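Local atomic coordinates of topoisomerase I-like protein (Leishmania donovani, PDB entry 2B9S), a protein that relaxes supercoiled DNA, as a type IB topoisomerase, by nicking one strand through a transient covalent link to the enzyme and resealing it. Residues Glu75-Asn80 with Pro160-Gly165; Thr53-Glu58 with Leu89-His94; Glu37-Pro42 with Val59-Ala64; Val177-Glu182 with Ala216-Ser221. One frame throughout, in Å; residues are numbered along the deposited sequence.

Interaction 1: Glu75-Asn80 with Pro160-Gly165; sequences EVFRRN and PGLFRG. With nucleotides of chain C.
A buried junction behind the DNA-lining loop 160-165 brings F77 of helix 75-89 against L162 and the carbonyl of F163, within the DNA-binding fragment of this topoisomerase. The F77 ring reaches the loop because CG lies anti to the backbone N (chi1 -174°), which swings the ring's far end across although CB itself does not point at the loop. CZ then lies 3.8 Å from L162 CB and equally close to L162 CD1, with the two side chains crossing at about a right angle. At the neighbouring corner, F77 CE2 stands 4.0 Å from F163 O, a carbonyl oxygen lying near the ring plane, at the edge. Y71 stacks on F77, while M62 and F63 of helix 54-64 pack against L162.

F163 turns its own ring to the DNA. Its CZ carbon comes 3.4 Å from OP2 of DA14 of chain C, in plane at the ring edge, and CE2 lies 3.5 Å from O5' of DA13 of chain C. G165 CA lies 3.7 Å from OP1 of DA14 of chain C. The ring edge, where the C-H dipoles are slightly positive, is thus offered to a phosphate oxygen, a weakly favourable meeting that requires no particular base. Apolar contact on the helix side and backbone-directed contact on the DNA side are consistent with binding that is indifferent to sequence.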
# COMPACT_ATOMS: atom_id res chain seq x y z
N GLU D 75 -24.85 -3.36 -4.03
CA GLU D 75 -25.24 -4.44 -4.94
C GLU D 75 -24.09 -5.29 -5.49
O GLU D 75 -24.26 -6.50 -5.67
CB GLU D 75 -26.10 -3.95 -6.11
CG GLU D 75 -27.60 -4.22 -5.89
CD GLU D 75 -27.93 -5.68 -5.43
OE1 GLU D 75 -27.37 -6.66 -6.01
OE2 GLU D 75 -28.74 -5.82 -4.47
N VAL D 76 -22.94 -4.67 -5.77
CA VAL D 76 -21.83 -5.39 -6.36
C VAL D 76 -21.26 -6.37 -5.34
O VAL D 76 -20.94 -7.50 -5.68
CB VAL D 76 -20.73 -4.43 -6.89
CG1 VAL D 76 -19.53 -5.22 -7.40
CG2 VAL D 76 -21.30 -3.52 -8.01
N PHE D 77 -21.15 -5.91 -4.10
CA PHE D 77 -20.67 -6.71 -2.99
C PHE D 77 -21.56 -7.94 -2.77
O PHE D 77 -21.05 -9.06 -2.68
CB PHE D 77 -20.58 -5.86 -1.71
CG PHE D 77 -19.94 -6.60 -0.55
CD1 PHE D 77 -20.73 -7.34 0.35
CD2 PHE D 77 -18.57 -6.56 -0.37
CE1 PHE D 77 -20.14 -8.05 1.41
CE2 PHE D 77 -17.98 -7.26 0.70
CZ PHE D 77 -18.78 -8.01 1.58
N ARG D 78 -22.87 -7.70 -2.72
CA ARG D 78 -23.89 -8.73 -2.50
C ARG D 78 -23.93 -9.75 -3.63
O ARG D 78 -24.05 -10.96 -3.39
CB ARG D 78 -25.28 -8.08 -2.37
CG ARG D 78 -25.44 -7.21 -1.17
CD ARG D 78 -26.75 -6.44 -1.23
NE ARG D 78 -27.92 -7.32 -1.07
CZ ARG D 78 -28.46 -7.67 0.09
NH1 ARG D 78 -27.96 -7.24 1.25
NH2 ARG D 78 -29.53 -8.47 0.09
N ARG D 79 -23.81 -9.25 -4.85
CA ARG D 79 -23.77 -10.09 -6.02
C ARG D 79 -22.53 -10.99 -6.03
O ARG D 79 -22.62 -12.18 -6.31
CB ARG D 79 -23.88 -9.25 -7.31
CG ARG D 79 -23.12 -9.85 -8.51
CD ARG D 79 -23.66 -9.43 -9.88
NE ARG D 79 -24.15 -8.05 -9.90
CZ ARG D 79 -23.39 -6.97 -10.08
NH1 ARG D 79 -22.07 -7.08 -10.24
NH2 ARG D 79 -23.96 -5.77 -10.08
N ASN D 80 -21.38 -10.42 -5.73
CA ASN D 80 -20.15 -11.21 -5.78
C ASN D 80 -20.08 -12.26 -4.67
O ASN D 80 -19.63 -13.37 -4.91
CB ASN D 80 -18.93 -10.30 -5.73
CG ASN D 80 -18.67 -9.63 -7.05
OD1 ASN D 80 -18.88 -10.22 -8.11
ND2 ASN D 80 -18.20 -8.37 -7.00
N PRO D 160 -9.26 -16.37 5.27
CA PRO D 160 -10.27 -16.22 4.22
C PRO D 160 -11.31 -15.13 4.55
O PRO D 160 -11.58 -14.83 5.72
CB PRO D 160 -10.94 -17.61 4.15
CG PRO D 160 -10.46 -18.38 5.39
CD PRO D 160 -9.21 -17.73 5.85
N GLY D 161 -11.89 -14.55 3.51
CA GLY D 161 -12.89 -13.53 3.75
C GLY D 161 -13.47 -13.02 2.46
O GLY D 161 -13.00 -13.37 1.38
N LEU D 162 -14.51 -12.21 2.60
CA LEU D 162 -15.11 -11.50 1.47
C LEU D 162 -14.23 -10.30 1.11
O LEU D 162 -13.95 -9.44 1.95
CB LEU D 162 -16.54 -11.06 1.84
CG LEU D 162 -17.44 -12.20 2.32
CD1 LEU D 162 -18.92 -11.71 2.59
CD2 LEU D 162 -17.34 -13.39 1.31
N PHE D 163 -13.77 -10.28 -0.13
CA PHE D 163 -12.85 -9.24 -0.64
C PHE D 163 -13.29 -7.79 -0.42
O PHE D 163 -14.33 -7.37 -0.93
CB PHE D 163 -12.59 -9.45 -2.14
CG PHE D 163 -11.65 -8.43 -2.75
CD1 PHE D 163 -12.08 -7.58 -3.78
CD2 PHE D 163 -10.35 -8.31 -2.30
CE1 PHE D 163 -11.22 -6.66 -4.34
CE2 PHE D 163 -9.47 -7.38 -2.85
CZ PHE D 163 -9.91 -6.56 -3.87
N ARG D 164 -12.48 -7.04 0.32
CA ARG D 164 -12.79 -5.64 0.63
C ARG D 164 -12.10 -4.66 -0.30
O ARG D 164 -11.10 -4.02 0.05
CB ARG D 164 -12.61 -5.34 2.13
CG ARG D 164 -13.74 -6.00 2.94
CD ARG D 164 -13.36 -6.40 4.34
NE ARG D 164 -13.71 -5.36 5.29
CZ ARG D 164 -14.61 -5.46 6.27
NH1 ARG D 164 -15.30 -6.58 6.47
NH2 ARG D 164 -14.81 -4.42 7.06
N GLY D 165 -12.66 -4.56 -1.50
CA GLY D 165 -12.15 -3.63 -2.49
C GLY D 165 -12.51 -2.19 -2.16
O GLY D 165 -13.59 -1.90 -1.67
P DA C 13 -6.62 -8.01 0.48
OP1 DA C 13 -7.71 -8.67 1.22
OP2 DA C 13 -5.82 -8.78 -0.46
O5' DA C 13 -7.21 -6.74 -0.31
C5' DA C 13 -7.88 -5.67 0.36
C4' DA C 13 -7.42 -4.36 -0.23
O4' DA C 13 -6.14 -3.96 0.30
C3' DA C 13 -7.24 -4.37 -1.75
O3' DA C 13 -7.92 -3.23 -2.18
C2' DA C 13 -5.70 -4.36 -1.96
C1' DA C 13 -5.25 -3.57 -0.74
N9 DA C 13 -3.89 -3.88 -0.29
C8 DA C 13 -3.46 -5.14 0.07
N7 DA C 13 -2.21 -5.17 0.42
C5 DA C 13 -1.80 -3.84 0.33
C6 DA C 13 -0.55 -3.21 0.57
N6 DA C 13 0.52 -3.87 1.03
N1 DA C 13 -0.44 -1.89 0.36
C2 DA C 13 -1.54 -1.21 -0.08
N3 DA C 13 -2.76 -1.69 -0.35
C4 DA C 13 -2.83 -3.03 -0.13
P DA C 14 -7.95 -2.79 -3.72
OP1 DA C 14 -9.19 -2.02 -3.92
OP2 DA C 14 -7.74 -3.97 -4.56
O5' DA C 14 -6.68 -1.85 -3.79
C5' DA C 14 -6.74 -0.45 -3.44
C4' DA C 14 -5.46 0.19 -3.95
O4' DA C 14 -4.29 -0.45 -3.37
C3' DA C 14 -5.27 0.02 -5.44
O3' DA C 14 -4.74 1.24 -5.95
C2' DA C 14 -4.26 -1.13 -5.56
C1' DA C 14 -3.34 -0.84 -4.37
N9 DA C 14 -2.48 -1.95 -3.91
C8 DA C 14 -2.79 -3.30 -3.78
N7 DA C 14 -1.79 -4.06 -3.33
C5 DA C 14 -0.75 -3.14 -3.16
C6 DA C 14 0.59 -3.27 -2.71
N6 DA C 14 1.18 -4.41 -2.32
N1 DA C 14 1.36 -2.15 -2.67
C2 DA C 14 0.82 -0.98 -3.02
N3 DA C 14 -0.43 -0.74 -3.46
C4 DA C 14 -1.16 -1.86 -3.51

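Interaction 2: Thr53-Glu58 with Leu89-His94; sequences TPEEEE and LDKRQH
Two salt bridges join the N-terminal turn of helix 54-64 to the loop that follows helix 75-89, E56 with R92 and E55 with K91. R92 grips E56 side-on: NE donates to OE2 at 2.9 Å and NH2 to OE1 at 3.0 Å, both nearly straight, with carboxylate and guanidinium planes only 20° apart. R92 NH2 also reaches K51 O, and NH1 bonds to Q93 O at 2.9 Å, which helps fix the group's rotation. The second bridge is a single bond, K91 NZ to the syn lone pair of E55 OE1 at 3.1 Å, between side chains that cross at about a right angle.

L89 CD2 adds the non-polar packing, crossing the glutamate at a slant to touch CG and, at 3.6 Å, the carboxylate carbon CD of E56.

Local hydrogen bonds complete the set. T53 OG1 accepts from E56 N at 3.2 Å, and T53 N returns a bond to E56 OE1 at 3.0 Å, arriving from above the carboxylate plane. OE1 therefore takes two donors, which probably favours the ionised carboxylate. With a type I turn from L89 to R92 presenting the basic residues, this is a capping box at a helix N-terminus whose glutamate is also bound by an arginine.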
# COMPACT_ATOMS: atom_id res chain seq x y z
N THR D 53 -23.30 -27.48 5.23
CA THR D 53 -21.96 -28.02 5.49
C THR D 53 -21.12 -26.89 6.10
O THR D 53 -21.41 -25.71 5.85
CB THR D 53 -21.27 -28.48 4.18
OG1 THR D 53 -20.86 -27.33 3.40
CG2 THR D 53 -22.19 -29.41 3.35
N PRO D 54 -20.10 -27.24 6.92
CA PRO D 54 -19.13 -26.28 7.49
C PRO D 54 -18.56 -25.26 6.48
O PRO D 54 -18.34 -24.10 6.81
CB PRO D 54 -18.02 -27.20 8.02
CG PRO D 54 -18.80 -28.48 8.46
CD PRO D 54 -19.86 -28.63 7.39
N GLU D 55 -18.33 -25.71 5.25
CA GLU D 55 -17.77 -24.89 4.19
C GLU D 55 -18.76 -23.83 3.70
O GLU D 55 -18.37 -22.69 3.45
CB GLU D 55 -17.32 -25.80 3.04
CG GLU D 55 -16.59 -25.08 1.90
CD GLU D 55 -16.45 -25.94 0.64
OE1 GLU D 55 -17.10 -27.02 0.54
OE2 GLU D 55 -15.69 -25.51 -0.26
N GLU D 56 -20.03 -24.22 3.54
CA GLU D 56 -21.12 -23.31 3.19
C GLU D 56 -21.39 -22.35 4.34
O GLU D 56 -21.64 -21.18 4.12
CB GLU D 56 -22.42 -24.08 2.88
CG GLU D 56 -22.34 -24.98 1.67
CD GLU D 56 -23.43 -26.04 1.63
OE1 GLU D 56 -24.17 -26.19 2.61
OE2 GLU D 56 -23.55 -26.73 0.61
N GLU D 57 -21.35 -22.88 5.56
CA GLU D 57 -21.68 -22.15 6.76
C GLU D 57 -20.65 -21.06 7.04
O GLU D 57 -21.00 -19.98 7.54
CB GLU D 57 -21.77 -23.11 7.95
CG GLU D 57 -22.04 -22.37 9.24
CD GLU D 57 -21.77 -23.20 10.48
OE1 GLU D 57 -22.58 -24.10 10.81
OE2 GLU D 57 -20.76 -22.91 11.15
N GLU D 58 -19.39 -21.38 6.79
CA GLU D 58 -18.31 -20.43 7.02
C GLU D 58 -18.48 -19.20 6.14
O GLU D 58 -18.33 -18.07 6.62
CB GLU D 58 -16.96 -21.10 6.75
CG GLU D 58 -15.77 -20.16 6.87
CD GLU D 58 -14.44 -20.81 6.54
OE1 GLU D 58 -14.42 -21.79 5.74
OE2 GLU D 58 -13.42 -20.30 7.03
N LEU D 89 -22.27 -24.03 -2.71
CA LEU D 89 -23.58 -24.63 -2.52
C LEU D 89 -23.98 -25.55 -3.67
O LEU D 89 -24.68 -26.56 -3.46
CB LEU D 89 -24.64 -23.52 -2.37
CG LEU D 89 -24.82 -22.66 -1.11
CD1 LEU D 89 -25.73 -21.47 -1.42
CD2 LEU D 89 -25.40 -23.46 0.06
N ASP D 90 -23.59 -25.17 -4.89
CA ASP D 90 -23.98 -25.88 -6.12
C ASP D 90 -23.29 -27.22 -6.29
O ASP D 90 -23.55 -27.93 -7.26
CB ASP D 90 -23.74 -25.03 -7.37
CG ASP D 90 -24.77 -23.91 -7.54
OD1 ASP D 90 -25.70 -23.80 -6.71
OD2 ASP D 90 -24.64 -23.13 -8.51
N LYS D 91 -22.41 -27.58 -5.36
CA LYS D 91 -21.81 -28.92 -5.36
C LYS D 91 -22.80 -29.99 -4.89
O LYS D 91 -22.62 -31.17 -5.17
CB LYS D 91 -20.53 -28.95 -4.54
CG LYS D 91 -19.42 -28.12 -5.16
CD LYS D 91 -18.09 -28.37 -4.49
CE LYS D 91 -17.98 -27.60 -3.20
NZ LYS D 91 -17.40 -28.46 -2.14
N ARG D 92 -23.86 -29.56 -4.18
CA ARG D 92 -24.91 -30.48 -3.73
C ARG D 92 -26.30 -29.92 -4.08
O ARG D 92 -26.39 -28.89 -4.73
CB ARG D 92 -24.75 -30.84 -2.23
CG ARG D 92 -24.66 -29.68 -1.22
CD ARG D 92 -25.99 -28.94 -1.01
NE ARG D 92 -25.97 -28.25 0.27
CZ ARG D 92 -26.98 -28.22 1.14
NH1 ARG D 92 -28.11 -28.84 0.85
NH2 ARG D 92 -26.84 -27.59 2.31
N GLN D 93 -27.36 -30.63 -3.69
CA GLN D 93 -28.73 -30.23 -4.01
C GLN D 93 -29.24 -29.29 -2.94
O GLN D 93 -29.09 -29.57 -1.75
CB GLN D 93 -29.66 -31.47 -4.14
N HIS D 94 -29.81 -28.16 -3.35
CA HIS D 94 -30.29 -27.14 -2.40
C HIS D 94 -31.29 -26.24 -3.10
O HIS D 94 -31.34 -26.20 -4.35
CB HIS D 94 -29.12 -26.28 -1.89
CG HIS D 94 -28.55 -25.38 -2.94
ND1 HIS D 94 -27.56 -25.78 -3.81
CD2 HIS D 94 -28.85 -24.11 -3.27
CE1 HIS D 94 -27.28 -24.80 -4.64
NE2 HIS D 94 -28.05 -23.77 -4.34

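Interaction 3: Glu37-Pro42 with Val59-Ala64; sequences EPHGIP and VATMFA
H39 and T61 make a single side-chain hydrogen bond at the protein surface, where the loop before strand 43-45 passes alongside helix 54-64. The two side chains approach from opposite directions. H39 NE2 donates to T61 OG1 across 3.0 Å, with an N-H...O angle of 161°, and the oxygen lies near the imidazole plane. T61 CG2 stays farther off, 4.1 Å from H39 NE2, leaving the hydroxyl as the point of touch.

The ring is held from its other nitrogen as well. I41 N donates to H39 ND1 at 3.0 Å, again close to the ring plane, so that both ring nitrogens are engaged and rotation of the imidazole is restrained. Since ND1 accepts while NE2 donates, the pattern is consistent with a neutral histidine protonated on NE2. A chi1 of 44° sets CG between the backbone N and the carbonyl carbon and turns the ring so that the ND1 edge faces I41 N beyond G40, whose positive phi helps the chain bring that N within range.

On the helix, T61 OG1 bonds to E57 O, one turn earlier, the common arrangement in which a helical threonine hydroxyl pairs with a main-chain carbonyl of its own helix. The hydroxyl sits beside the backbone N, where it can reach E57 O as well as H39 NE2, while CG2 takes the position anti to that N. E57 also receives H39 N and G40 N on its carboxylate, while I107 of helix 105-119 packs against both H39 and T61.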
# COMPACT_ATOMS: atom_id res chain seq x y z
N GLU D 37 -14.32 -23.48 12.85
CA GLU D 37 -15.13 -24.18 13.86
C GLU D 37 -16.62 -23.93 13.66
O GLU D 37 -17.12 -22.84 13.98
CB GLU D 37 -14.70 -23.78 15.29
N PRO D 38 -17.34 -24.91 13.08
CA PRO D 38 -18.76 -24.66 12.77
C PRO D 38 -19.61 -24.48 14.01
O PRO D 38 -19.31 -25.07 15.06
CB PRO D 38 -19.19 -25.91 11.99
CG PRO D 38 -17.94 -26.61 11.63
CD PRO D 38 -16.93 -26.26 12.66
N HIS D 39 -20.64 -23.67 13.91
CA HIS D 39 -21.54 -23.43 15.04
C HIS D 39 -22.85 -24.19 14.87
O HIS D 39 -23.63 -24.31 15.81
CB HIS D 39 -21.80 -21.92 15.19
CG HIS D 39 -22.08 -21.22 13.90
ND1 HIS D 39 -23.17 -21.50 13.12
CD2 HIS D 39 -21.39 -20.24 13.25
CE1 HIS D 39 -23.15 -20.74 12.04
NE2 HIS D 39 -22.08 -19.97 12.09
N GLY D 40 -23.10 -24.69 13.66
CA GLY D 40 -24.34 -25.40 13.35
C GLY D 40 -25.64 -24.60 13.41
O GLY D 40 -26.73 -25.19 13.45
N ILE D 41 -25.55 -23.27 13.44
CA ILE D 41 -26.74 -22.41 13.34
C ILE D 41 -27.26 -22.37 11.90
O ILE D 41 -26.53 -22.04 10.98
CB ILE D 41 -26.47 -20.96 13.88
CG1 ILE D 41 -25.86 -20.96 15.29
CG2 ILE D 41 -27.77 -20.11 13.90
CD1 ILE D 41 -26.69 -21.72 16.36
N PRO D 42 -28.53 -22.69 11.68
CA PRO D 42 -29.09 -22.61 10.33
C PRO D 42 -29.36 -21.18 9.85
O PRO D 42 -29.40 -20.26 10.64
CB PRO D 42 -30.39 -23.38 10.46
CG PRO D 42 -30.80 -23.14 11.83
CD PRO D 42 -29.56 -23.05 12.66
N VAL D 59 -18.80 -19.42 4.86
CA VAL D 59 -18.98 -18.35 3.89
C VAL D 59 -20.27 -17.53 4.12
O VAL D 59 -20.24 -16.30 4.03
CB VAL D 59 -18.81 -18.88 2.44
CG1 VAL D 59 -19.05 -17.77 1.39
CG2 VAL D 59 -17.41 -19.45 2.26
N ALA D 60 -21.36 -18.21 4.45
CA ALA D 60 -22.59 -17.56 4.94
C ALA D 60 -22.35 -16.65 6.13
O ALA D 60 -22.88 -15.55 6.21
CB ALA D 60 -23.67 -18.63 5.29
N THR D 61 -21.53 -17.11 7.08
CA THR D 61 -21.25 -16.39 8.32
C THR D 61 -20.45 -15.12 8.02
O THR D 61 -20.62 -14.12 8.69
CB THR D 61 -20.49 -17.31 9.37
OG1 THR D 61 -21.26 -18.49 9.63
CG2 THR D 61 -20.22 -16.60 10.72
N MET D 62 -19.55 -15.19 7.05
CA MET D 62 -18.73 -14.05 6.63
C MET D 62 -19.59 -12.82 6.25
O MET D 62 -19.34 -11.71 6.70
CB MET D 62 -17.85 -14.45 5.45
CG MET D 62 -16.62 -15.22 5.80
SD MET D 62 -15.87 -15.85 4.29
CE MET D 62 -14.68 -16.98 5.05
N PHE D 63 -20.61 -13.07 5.44
CA PHE D 63 -21.62 -12.09 5.03
C PHE D 63 -22.57 -11.67 6.16
O PHE D 63 -22.73 -10.46 6.42
CB PHE D 63 -22.42 -12.72 3.88
CG PHE D 63 -23.44 -11.78 3.23
CD1 PHE D 63 -23.03 -10.71 2.44
CD2 PHE D 63 -24.81 -12.00 3.41
CE1 PHE D 63 -23.96 -9.86 1.84
CE2 PHE D 63 -25.75 -11.15 2.79
CZ PHE D 63 -25.32 -10.09 2.01
N ALA D 64 -23.20 -12.65 6.81
CA ALA D 64 -24.15 -12.44 7.92
C ALA D 64 -23.66 -11.46 8.97
O ALA D 64 -24.42 -10.64 9.48
CB ALA D 64 -24.52 -13.80 8.60

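Interaction 4: Val177-Glu182 with Ala216-Ser221; sequences VRVQPE and AMWRDS
V177 and S221 lie 6.2 Å apart at their CA atoms and V179 and W218 7.8 Å, so the loop after strand 175-176 runs beside the end of strand 216-219 with side chains and a water filling the interval. Strand 216-219 is an inner member of a four-stranded mixed sheet in the DNA-binding fragment, lying between strands 185-187 and 226-229, and the loop borders it on the way to strand 185-187.

V179 supplies the apolar contact, a CH-pi interaction with W218. Its CG2 sits over one face of the indole, 3.8 Å from the centroid of the five-membered ring and 25° off the ring normal, displaced toward the NE1 side. CG1 lies by the attached end of the ring, 3.8 Å from W218 CG. With chi1 near 72°, CG of W218 stands between the backbone N and the carbonyl carbon, and the flat indole is thereby presented to both methyls of the valine, the two side chains crossing at about a right angle. V157 and I184 pack on V179 as well.

Polar contacts dominate at the S221 end. Outside this contact, R219 pairs with a phosphate of the bound DNA, placing this end of the strand beside the nucleic acid. A water donates to V177 O at 2.8 Å and accepts from S221 N at 3.2 Å, bridging the backbones. Next to it, V177 N donates directly to S221 OG at 2.9 Å, with an N-H...O angle of 166°.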
# COMPACT_ATOMS: atom_id res chain seq x y z
N VAL D 177 -10.27 -17.24 -0.73
CA VAL D 177 -10.27 -18.56 -0.09
C VAL D 177 -9.10 -18.79 0.87
O VAL D 177 -8.08 -18.06 0.84
CB VAL D 177 -10.44 -19.74 -1.10
CG1 VAL D 177 -11.65 -19.52 -2.01
CG2 VAL D 177 -9.14 -19.99 -1.91
N ARG D 178 -9.27 -19.79 1.73
CA ARG D 178 -8.24 -20.24 2.67
C ARG D 178 -6.99 -20.70 1.94
O ARG D 178 -7.06 -21.54 1.05
CB ARG D 178 -8.77 -21.38 3.57
CG ARG D 178 -7.86 -21.68 4.77
CD ARG D 178 -8.51 -22.65 5.75
NE ARG D 178 -9.67 -22.08 6.45
CZ ARG D 178 -9.65 -21.44 7.62
NH1 ARG D 178 -8.53 -21.23 8.30
NH2 ARG D 178 -10.79 -21.00 8.12
N VAL D 179 -5.86 -20.13 2.33
CA VAL D 179 -4.54 -20.54 1.85
C VAL D 179 -4.10 -21.87 2.51
O VAL D 179 -4.03 -21.97 3.74
CB VAL D 179 -3.50 -19.43 2.11
CG1 VAL D 179 -2.15 -19.78 1.46
CG2 VAL D 179 -4.02 -18.08 1.60
N GLN D 180 -3.81 -22.87 1.68
CA GLN D 180 -3.24 -24.15 2.15
C GLN D 180 -1.70 -24.17 2.05
O GLN D 180 -1.12 -23.39 1.29
CB GLN D 180 -3.85 -25.33 1.36
CG GLN D 180 -5.38 -25.57 1.57
CD GLN D 180 -5.82 -25.85 3.03
OE1 GLN D 180 -6.97 -25.62 3.39
NE2 GLN D 180 -4.91 -26.33 3.86
N PRO D 181 -1.03 -25.05 2.82
CA PRO D 181 0.41 -25.23 2.61
C PRO D 181 0.80 -25.47 1.14
O PRO D 181 1.84 -24.99 0.70
CB PRO D 181 0.72 -26.46 3.47
CG PRO D 181 -0.32 -26.46 4.53
CD PRO D 181 -1.55 -25.89 3.93
N GLU D 182 -0.06 -26.16 0.38
CA GLU D 182 0.18 -26.46 -1.03
C GLU D 182 0.17 -25.22 -1.92
O GLU D 182 0.58 -25.29 -3.09
CB GLU D 182 -0.86 -27.47 -1.55
CG GLU D 182 -0.62 -28.94 -1.09
CD GLU D 182 -0.93 -29.23 0.40
OE1 GLU D 182 -1.68 -28.48 1.06
OE2 GLU D 182 -0.44 -30.23 0.92
N ALA D 216 8.27 -16.25 2.02
CA ALA D 216 7.19 -17.09 1.54
C ALA D 216 6.29 -16.30 0.57
O ALA D 216 6.26 -15.07 0.62
CB ALA D 216 6.38 -17.68 2.73
N MET D 217 5.57 -17.03 -0.29
CA MET D 217 4.73 -16.44 -1.34
C MET D 217 3.55 -17.36 -1.59
O MET D 217 3.69 -18.58 -1.54
CB MET D 217 5.55 -16.25 -2.64
CG MET D 217 4.81 -15.65 -3.85
SD MET D 217 3.80 -16.79 -4.86
CE MET D 217 5.06 -17.76 -5.69
N TRP D 218 2.38 -16.78 -1.82
CA TRP D 218 1.25 -17.53 -2.36
C TRP D 218 0.51 -16.67 -3.36
O TRP D 218 0.70 -15.45 -3.46
CB TRP D 218 0.33 -18.06 -1.26
CG TRP D 218 -0.48 -17.03 -0.61
CD1 TRP D 218 -1.74 -16.61 -0.97
CD2 TRP D 218 -0.12 -16.24 0.54
NE1 TRP D 218 -2.17 -15.62 -0.13
CE2 TRP D 218 -1.20 -15.36 0.80
CE3 TRP D 218 1.02 -16.20 1.37
CZ2 TRP D 218 -1.18 -14.45 1.87
CZ3 TRP D 218 1.04 -15.27 2.43
CH2 TRP D 218 -0.07 -14.41 2.66
N ARG D 219 -0.33 -17.31 -4.15
CA ARG D 219 -1.11 -16.60 -5.13
C ARG D 219 -2.54 -16.45 -4.60
O ARG D 219 -3.20 -17.44 -4.26
CB ARG D 219 -1.02 -17.35 -6.46
CG ARG D 219 -1.59 -16.62 -7.64
CD ARG D 219 -1.23 -17.33 -8.93
NE ARG D 219 0.21 -17.27 -9.20
CZ ARG D 219 0.80 -16.28 -9.86
NH1 ARG D 219 0.06 -15.25 -10.31
NH2 ARG D 219 2.11 -16.30 -10.08
N ASP D 220 -2.98 -15.21 -4.48
CA ASP D 220 -4.29 -14.88 -3.90
C ASP D 220 -5.45 -15.20 -4.85
O ASP D 220 -5.35 -14.97 -6.05
CB ASP D 220 -4.27 -13.40 -3.46
CG ASP D 220 -5.65 -12.76 -3.44
OD1 ASP D 220 -6.26 -12.77 -2.36
OD2 ASP D 220 -6.08 -12.23 -4.50
N SER D 221 -6.55 -15.76 -4.33
CA SER D 221 -7.63 -16.29 -5.17
C SER D 221 -8.56 -15.26 -5.82
O SER D 221 -9.22 -15.57 -6.81
CB SER D 221 -8.46 -17.30 -4.40
OG SER D 221 -9.17 -16.67 -3.35
O HOH W 1 -6.65 -17.03 -1.35

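In the fold
Together the four interactions illustrate how chemistry varies with place within one DNA-binding fragment. Interaction 1 is buried and apolar, interactions 2 and 4 are partly buried, and interaction 3 lies at the surface. Helix 54-64 serves both interactions 2 and 3, giving its first turn to ion pairs and its later turns to a lone hydrogen bond; E57 joins them by binding the backbone of H39 and G40. Helix 75-89 enters interaction 1 at its start and interaction 2 at its end. P160 touches R178, and the E58-R178 salt bridge ties interaction 2 to interaction 4. Interactions 1 and 4 lie close to DNA, whereas 2 and 3 stand back from it.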